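Side-chain contacts in lectin (Pleurotus ostreatus, PDB 6T0Q), which binds N-acetylgalactosamine and probably galactose, and holds one calcium ion in each of two beta-sandwich domains: residues T38-I43 against S51-R56; N110-A115 against A129-H134; G177-Q180 against P186-L189. All coordinates share one frame; numbering follows the deposited sequence.

Interaction 1. Residues T38-I43 against S51-R56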
loop_
_atom_site.group_PDB
_atom_site.type_symbol
_atom_site.label_atom_id
_atom_site.label_comp_id
_atom_site.label_asym_id
_atom_site.label_seq_id
_atom_site.Cartn_x
_atom_site.Cartn_y
_atom_site.Cartn_z
ATOM N N THR A 38 44.202 -7.697 -12.771
ATOM C CA THR A 38 44.617 -6.980 -13.974
ATOM C C THR A 38 45.688 -7.704 -14.776
ATOM O O THR A 38 45.819 -7.452 -15.976
ATOM C CB THR A 38 45.173 -5.599 -13.613
ATOM O OG1 THR A 38 46.291 -5.750 -12.732
ATOM C CG2 THR A 38 44.096 -4.722 -12.963
ATOM N N GLY A 39 46.497 -8.544 -14.146
ATOM C CA GLY A 39 47.648 -9.079 -14.839
ATOM C C GLY A 39 48.855 -8.170 -14.825
ATOM O O GLY A 39 49.837 -8.457 -15.520
ATOM N N GLU A 40 48.817 -7.081 -14.047
ATOM C CA GLU A 40 50.010 -6.258 -13.870
ATOM C C GLU A 40 51.196 -7.097 -13.409
ATOM O O GLU A 40 52.336 -6.839 -13.804
ATOM C CB GLU A 40 49.714 -5.119 -12.894
ATOM C CG GLU A 40 48.899 -4.005 -13.580
ATOM C CD GLU A 40 48.233 -3.072 -12.592
ATOM O OE1 GLU A 40 47.221 -3.474 -11.973
ATOM O OE2 GLU A 40 48.727 -1.937 -12.426
ATOM N N ASN A 41 50.946 -8.123 -12.595
ATOM C CA ASN A 41 51.920 -9.194 -12.425
ATOM C C ASN A 41 51.466 -10.362 -13.281
ATOM O O ASN A 41 50.383 -10.915 -13.020
ATOM C CB ASN A 41 52.040 -9.623 -10.959
ATOM C CG ASN A 41 53.203 -10.593 -10.726
ATOM O OD1 ASN A 41 53.655 -11.271 -11.650
ATOM N ND2 ASN A 41 53.691 -10.654 -9.493
ATOM N N PRO A 42 52.227 -10.761 -14.309
ATOM C CA PRO A 42 51.787 -11.873 -15.165
ATOM C C PRO A 42 51.739 -13.217 -14.452
ATOM O O PRO A 42 51.243 -14.186 -15.046
ATOM C CB PRO A 42 52.828 -11.880 -16.299
ATOM C CG PRO A 42 54.076 -11.349 -15.632
ATOM C CD PRO A 42 53.574 -10.279 -14.676
ATOM N N ILE A 43 52.227 -13.317 -13.219
ATOM C CA ILE A 43 52.104 -14.538 -12.428
ATOM C C ILE A 43 50.758 -14.495 -11.708
ATOM O O ILE A 43 50.549 -13.597 -10.876
ATOM C CB ILE A 43 53.247 -14.681 -11.418
ATOM C CG1 ILE A 43 54.605 -14.741 -12.126
ATOM C CG2 ILE A 43 53.035 -15.935 -10.568
ATOM C CD1 ILE A 43 55.782 -14.730 -11.111
ATOM N N SER A 51 46.770 -1.018 -4.557
ATOM C CA SER A 51 46.080 -0.431 -5.698
ATOM C C SER A 51 44.596 -0.755 -5.619
ATOM O O SER A 51 44.183 -1.721 -4.969
ATOM C CB SER A 51 46.655 -0.949 -7.021
ATOM O OG SER A 51 46.699 -2.367 -7.025
ATOM N N THR A 52 43.806 0.067 -6.307
ATOM C CA THR A 52 42.388 -0.165 -6.540
ATOM C C THR A 52 42.172 -0.293 -8.043
ATOM O O THR A 52 42.749 0.471 -8.825
ATOM C CB THR A 52 41.547 0.981 -5.958
ATOM O OG1 THR A 52 41.838 1.110 -4.560
ATOM C CG2 THR A 52 40.052 0.716 -6.143
ATOM N N ARG A 53 41.360 -1.267 -8.457
ATOM C CA ARG A 53 41.209 -1.555 -9.883
ATOM C C ARG A 53 39.750 -1.816 -10.235
ATOM O O ARG A 53 39.028 -2.439 -9.442
ATOM C CB ARG A 53 42.068 -2.777 -10.275
ATOM C CG ARG A 53 43.580 -2.546 -10.114
ATOM C CD ARG A 53 44.048 -1.478 -11.103
ATOM N NE ARG A 53 45.502 -1.290 -11.124
ATOM C CZ ARG A 53 46.124 -0.223 -10.626
ATOM N NH1 ARG A 53 45.425 0.748 -10.050
ATOM N NH2 ARG A 53 47.443 -0.129 -10.705
ATOM N N PRO A 54 39.289 -1.352 -11.400
ATOM C CA PRO A 54 37.901 -1.585 -11.814
ATOM C C PRO A 54 37.715 -2.869 -12.606
ATOM O O PRO A 54 38.600 -3.316 -13.338
ATOM C CB PRO A 54 37.610 -0.379 -12.719
ATOM C CG PRO A 54 38.925 -0.153 -13.413
ATOM C CD PRO A 54 40.006 -0.492 -12.366
ATOM N N PHE A 55 36.519 -3.443 -12.466
ATOM C CA PHE A 55 36.108 -4.630 -13.212
ATOM C C PHE A 55 34.650 -4.463 -13.612
ATOM O O PHE A 55 33.825 -4.075 -12.781
ATOM C CB PHE A 55 36.311 -5.905 -12.372
ATOM C CG PHE A 55 37.732 -6.079 -11.915
ATOM C CD1 PHE A 55 38.661 -6.716 -12.732
ATOM C CD2 PHE A 55 38.156 -5.541 -10.712
ATOM C CE1 PHE A 55 39.992 -6.839 -12.341
ATOM C CE2 PHE A 55 39.484 -5.669 -10.296
ATOM C CZ PHE A 55 40.408 -6.310 -11.120
ATOM N N ARG A 56 34.342 -4.748 -14.879
ATOM C CA ARG A 56 33.026 -4.492 -15.455
ATOM C C ARG A 56 32.632 -5.630 -16.377
ATOM O O ARG A 56 33.468 -6.168 -17.107
ATOM C CB ARG A 56 32.989 -3.219 -16.314
ATOM C CG ARG A 56 32.766 -1.930 -15.604
ATOM C CD ARG A 56 32.902 -0.787 -16.614
ATOM N NE ARG A 56 32.008 -0.922 -17.769
ATOM C CZ ARG A 56 31.028 -0.065 -18.057
ATOM N NH1 ARG A 56 30.810 0.977 -17.268
ATOM N NH2 ARG A 56 30.266 -0.246 -19.136
HETATM O O HOH W 1 47.493 -3.926 -9.299
#
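R53 reaches from strand 51-60 to E40, in the loop that follows strand 34-37, and its side chain meets that loop from CB to NH2. Its CB lies 3.9 Å from the methyl CG2 of T38. CG comes closer, 3.6 Å from the same T38 CG2, and CD also touches it, the threonine methyl lying across the arginine chain. The bend at chi2 (-66°) turns the chain over this methyl and brings the guanidinium side-on to the E40 carboxylate. NE donates to E40 OE1 at 2.9 Å, nearly straight at 169°, and NH2 to E40 OE2 at 2.8 Å on its syn lone pair. The planes of the two groups are 31° apart, and OE1 is met on its syn side but out of the carboxylate plane. The third nitrogen, NH1, turns back to T52 O.

This salt bridge joins a connecting loop to one sheet of the N-terminal beta-sandwich, whose calcium ligand N118 pairs by backbone hydrogen bonds with S51. T38 OG1 forms an ST turn, accepting from E40 N, and itself donates to the anti lone pair of E40 OE1 at 2.6 Å. With R53 NE and a water that also donates to S51 OG, OE1 takes three bonds, which fix the carboxylate's rotation. S51 CB lies over the rim of one guanidinium face, and the F55 ring edge approaches T38.

Interaction 2. Residues N110-A115 against A129-H134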
loop_
_atom_site.group_PDB
_atom_site.type_symbol
_atom_site.label_atom_id
_atom_site.label_comp_id
_atom_site.label_asym_id
_atom_site.label_seq_id
_atom_site.Cartn_x
_atom_site.Cartn_y
_atom_site.Cartn_z
ATOM N N ASN A 110 22.274 -6.261 -17.963
ATOM C CA ASN A 110 22.637 -5.709 -16.663
ATOM C C ASN A 110 24.140 -5.491 -16.587
ATOM O O ASN A 110 24.923 -6.376 -16.950
ATOM C CB ASN A 110 22.164 -6.626 -15.528
ATOM C CG ASN A 110 20.654 -6.660 -15.416
ATOM O OD1 ASN A 110 20.052 -5.755 -14.844
ATOM N ND2 ASN A 110 20.032 -7.689 -15.987
ATOM N N LEU A 111 24.536 -4.311 -16.110
ATOM C CA LEU A 111 25.943 -3.953 -15.973
ATOM C C LEU A 111 26.387 -4.229 -14.541
ATOM O O LEU A 111 25.929 -3.567 -13.602
ATOM C CB LEU A 111 26.176 -2.488 -16.333
ATOM C CG LEU A 111 27.636 -2.076 -16.133
ATOM C CD1 LEU A 111 28.539 -2.756 -17.179
ATOM C CD2 LEU A 111 27.763 -0.567 -16.195
ATOM N N PHE A 112 27.291 -5.194 -14.374
ATOM C CA PHE A 112 27.885 -5.480 -13.076
ATOM C C PHE A 112 29.264 -4.837 -13.021
ATOM O O PHE A 112 30.037 -4.934 -13.980
ATOM C CB PHE A 112 27.957 -6.989 -12.839
ATOM C CG PHE A 112 26.605 -7.650 -12.855
ATOM C CD1 PHE A 112 26.036 -8.077 -14.052
ATOM C CD2 PHE A 112 25.877 -7.788 -11.682
ATOM C CE1 PHE A 112 24.775 -8.654 -14.077
ATOM C CE2 PHE A 112 24.611 -8.368 -11.701
ATOM C CZ PHE A 112 24.064 -8.800 -12.896
ATOM N N ALA A 113 29.555 -4.150 -11.921
ATOM C CA ALA A 113 30.836 -3.472 -11.786
ATOM C C ALA A 113 31.356 -3.683 -10.377
ATOM O O ALA A 113 30.590 -3.636 -9.410
ATOM C CB ALA A 113 30.731 -1.974 -12.094
ATOM N N ILE A 114 32.657 -3.933 -10.267
ATOM C CA ILE A 114 33.295 -4.186 -8.979
ATOM C C ILE A 114 34.574 -3.371 -8.923
ATOM O O ILE A 114 35.386 -3.423 -9.852
ATOM C CB ILE A 114 33.616 -5.676 -8.764
ATOM C CG1 ILE A 114 32.381 -6.552 -8.981
ATOM C CG2 ILE A 114 34.185 -5.898 -7.342
ATOM C CD1 ILE A 114 32.687 -8.047 -8.928
ATOM N N ALA A 115 34.750 -2.620 -7.847
ATOM C CA ALA A 115 36.023 -1.976 -7.549
ATOM C C ALA A 115 36.738 -2.890 -6.564
ATOM O O ALA A 115 36.258 -3.088 -5.444
ATOM C CB ALA A 115 35.813 -0.577 -6.970
ATOM N N ALA A 129 33.282 -13.658 -8.027
ATOM C CA ALA A 129 31.853 -13.543 -7.784
ATOM C C ALA A 129 31.104 -14.562 -8.628
ATOM O O ALA A 129 31.559 -14.950 -9.705
ATOM C CB ALA A 129 31.336 -12.131 -8.087
ATOM N N SER A 130 29.973 -15.025 -8.093
ATOM C CA SER A 130 28.928 -15.702 -8.846
ATOM C C SER A 130 27.667 -14.863 -8.785
ATOM O O SER A 130 27.305 -14.345 -7.723
ATOM C CB SER A 130 28.594 -17.109 -8.301
ATOM O OG SER A 130 29.514 -18.071 -8.785
ATOM N N ILE A 131 26.985 -14.778 -9.915
ATOM C CA ILE A 131 25.747 -14.024 -10.056
ATOM C C ILE A 131 24.708 -15.015 -10.559
ATOM O O ILE A 131 24.718 -15.386 -11.739
ATOM C CB ILE A 131 25.915 -12.847 -11.024
ATOM C CG1 ILE A 131 27.104 -11.982 -10.590
ATOM C CG2 ILE A 131 24.617 -12.044 -11.144
ATOM C CD1 ILE A 131 27.653 -11.123 -11.726
ATOM N N LEU A 132 23.825 -15.471 -9.679
ATOM C CA LEU A 132 22.775 -16.402 -10.071
ATOM C C LEU A 132 21.537 -15.586 -10.429
ATOM O O LEU A 132 20.862 -15.048 -9.543
ATOM C CB LEU A 132 22.481 -17.406 -8.961
ATOM C CG LEU A 132 21.321 -18.379 -9.213
ATOM C CD1 LEU A 132 21.565 -19.213 -10.463
ATOM C CD2 LEU A 132 21.127 -19.278 -7.998
ATOM N N VAL A 133 21.245 -15.496 -11.725
ATOM C CA VAL A 133 20.148 -14.678 -12.238
ATOM C C VAL A 133 18.896 -15.537 -12.333
ATOM O O VAL A 133 18.931 -16.633 -12.895
ATOM C CB VAL A 133 20.504 -14.087 -13.616
ATOM C CG1 VAL A 133 19.277 -13.418 -14.254
ATOM C CG2 VAL A 133 21.663 -13.101 -13.507
ATOM N N HIS A 134 17.785 -15.036 -11.804
ATOM C CA HIS A 134 16.489 -15.688 -11.947
ATOM C C HIS A 134 15.685 -14.970 -13.021
ATOM O O HIS A 134 15.631 -13.736 -13.035
ATOM C CB HIS A 134 15.747 -15.689 -10.616
ATOM C CG HIS A 134 16.530 -16.337 -9.522
ATOM N ND1 HIS A 134 16.608 -17.705 -9.379
ATOM C CD2 HIS A 134 17.321 -15.809 -8.559
ATOM C CE1 HIS A 134 17.390 -17.992 -8.354
ATOM N NE2 HIS A 134 17.836 -16.859 -7.839
#
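F112 and I131 meet in an apolar contact between the two facing sheets of a beta-sandwich, inside the hydrophobic core of the N-terminal domain. F112 lies on strand 109-118 of one sheet and I131 on strand 126-135 of the other. These strands follow each other along the chain, so the connection between them passes from one layer to the other. The nearest CA atoms, those of F112 and I131, are 9.3 Å apart, a spacing that side chains must bridge. F112 and I114 alternate with residues, also buried, that face away from the opposite strand, as do A129, I131 and V133 across the gap, and each inward residue points its CB toward the opposite strand.

The two principal side chains approach head-on from the two layers. I131 divides its branches over the phenyl group: CD1 stands over one face, 3.9 Å from the ring centroid and 17° off the normal, in a CH-pi contact shifted toward the CG and CD2 side. With CG1 beside the backbone N (chi1 -54°) and the chain extended beyond it (chi2 159°), the end methyl reaches this face, while CG2 extends toward the far end of the ring. A second, looser pair lies along the strands, where I114 CD1 approaches A129 CB at 4.4 Å. F82 of strand 79-84 touches both F112 and I114, and A70 of strand 67-76 packs on I131, so neighbouring strands of both layers extend the apolar interior. At the outer end of the phenyl ring, I131 CG2 is equally close to two carbons, 3.7 Å from F112 CE2 and 3.7 Å from F112 CZ.

Interaction 3. Residues G177-Q180 against P186-L189; sequences GAYQ and PPVL
The phenol ring of Y179 carries P186 over one face and has the carbonyl oxygen of P187 at its edge, near the ring plane. P186 presents its CB, 3.7 Å from the ring centroid and 24° off the normal, in a CH-pi contact. The methylene is displaced toward the hydroxyl end, and its closest approach is 3.4 Å to Y179 CZ. The proline is set roughly perpendicular to the tyrosine side chain, and CB is the P186 side-chain atom that rests on the aromatic face. P187 adds a looser touch at the rim, its CD lying 4.1 Å from Y179 CE1, as the two side chains run antiparallel alongside each other.

The contact spans the loop after strand 174-178, at the end of the N-terminal beta-sandwich domain. Y179 follows this strand, which pairs antiparallel with strand 34-37, and the proline-rich segment 186-189 belongs to the linker that leads on to strand 199-202 of the second domain. P187 also packs on W35 of strand 34-37, and V188 makes backbone hydrogen bonds with R96 and G98, so the start of the linker is held to the body of the first domain. Y179 itself also touches L30.

With CG opposite the backbone N (chi1 173°), the phenol extends along the loop to lie against P186 CB. A water bridges the hydroxyl to the linker backbone: it lies 2.5 Å from Y179 OH and donates to P187 O at 2.7 Å.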
loop_
_atom_site.group_PDB
_atom_site.type_symbol
_atom_site.label_atom_id
_atom_site.label_comp_id
_atom_site.label_asym_id
_atom_site.label_seq_id
_atom_site.Cartn_x
_atom_site.Cartn_y
_atom_site.Cartn_z
ATOM N N GLY A 177 43.105 -17.485 -10.783
ATOM C CA GLY A 177 42.946 -18.829 -10.259
ATOM C C GLY A 177 41.499 -19.254 -10.376
ATOM O O GLY A 177 40.622 -18.473 -10.760
ATOM N N ALA A 178 41.260 -20.524 -10.058
ATOM C CA ALA A 178 39.916 -21.085 -10.090
ATOM C C ALA A 178 39.466 -21.390 -8.669
ATOM O O ALA A 178 40.236 -21.277 -7.712
ATOM C CB ALA A 178 39.859 -22.355 -10.959
ATOM N N TYR A 179 38.196 -21.773 -8.537
ATOM C CA TYR A 179 37.634 -22.050 -7.216
ATOM C C TYR A 179 38.475 -23.076 -6.470
ATOM O O TYR A 179 38.868 -22.867 -5.317
ATOM C CB TYR A 179 36.193 -22.546 -7.372
ATOM C CG TYR A 179 35.541 -23.037 -6.101
ATOM C CD1 TYR A 179 35.041 -22.138 -5.164
ATOM C CD2 TYR A 179 35.399 -24.403 -5.854
ATOM C CE1 TYR A 179 34.431 -22.588 -4.000
ATOM C CE2 TYR A 179 34.793 -24.860 -4.703
ATOM C CZ TYR A 179 34.308 -23.949 -3.784
ATOM O OH TYR A 179 33.704 -24.401 -2.637
ATOM N N GLN A 180 38.783 -24.184 -7.130
ATOM C CA GLN A 180 39.481 -25.301 -6.513
ATOM C C GLN A 180 40.979 -25.312 -6.800
ATOM O O GLN A 180 41.663 -26.241 -6.367
ATOM C CB GLN A 180 38.858 -26.623 -6.980
ATOM C CG GLN A 180 39.253 -27.057 -8.406
ATOM C CD GLN A 180 38.979 -26.002 -9.495
ATOM O OE1 GLN A 180 37.889 -25.402 -9.571
ATOM N NE2 GLN A 180 39.977 -25.781 -10.349
ATOM N N PRO A 186 39.188 -22.519 -1.622
ATOM C CA PRO A 186 37.758 -22.304 -1.959
ATOM C C PRO A 186 37.032 -21.527 -0.872
ATOM O O PRO A 186 36.920 -22.003 0.264
ATOM C CB PRO A 186 37.213 -23.737 -2.079
ATOM C CG PRO A 186 38.131 -24.569 -1.180
ATOM C CD PRO A 186 39.494 -23.927 -1.287
ATOM N N PRO A 187 36.511 -20.333 -1.171
ATOM C CA PRO A 187 35.787 -19.584 -0.136
ATOM C C PRO A 187 34.540 -20.332 0.311
ATOM O O PRO A 187 33.842 -20.953 -0.495
ATOM C CB PRO A 187 35.429 -18.262 -0.830
ATOM C CG PRO A 187 36.418 -18.142 -1.968
ATOM C CD PRO A 187 36.626 -19.567 -2.426
ATOM N N VAL A 188 34.266 -20.284 1.617
ATOM C CA VAL A 188 33.050 -20.899 2.136
ATOM C C VAL A 188 31.880 -19.963 1.863
ATOM O O VAL A 188 32.017 -18.733 1.900
ATOM C CB VAL A 188 33.176 -21.224 3.637
ATOM C CG1 VAL A 188 34.473 -21.996 3.922
ATOM C CG2 VAL A 188 33.108 -19.973 4.468
ATOM N N LEU A 189 30.735 -20.542 1.548
ATOM C CA LEU A 189 29.558 -19.735 1.286
ATOM C C LEU A 189 29.009 -19.201 2.607
ATOM O O LEU A 189 28.965 -19.934 3.595
ATOM C CB LEU A 189 28.504 -20.575 0.566
ATOM C CG LEU A 189 28.896 -21.104 -0.820
ATOM C CD1 LEU A 189 27.864 -22.101 -1.358
ATOM C CD2 LEU A 189 29.079 -19.946 -1.806
HETATM O O HOH W 2 32.125 -22.791 -1.529
#

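In the fold
All three contacts lie in or at the edge of the N-terminal domain. Interactions 1 and 2 share a sheet, in which strands 51-60 and 109-118 are neighbours, and they meet directly where F55 O probably accepts a hydrogen bond from I114 N. Interaction 3 touches neither of them, its nearest atoms lying about 7 Å from interaction 2 and about 8 Å from interaction 1. Chemistry follows position: the wholly buried, apolar contact between the layers lies in the core; the largely buried, water-linked ion pair ties a loop to one sheet at the periphery; and the partly buried tyrosine-proline contact, with its water, lies where the chain leaves for the second domain.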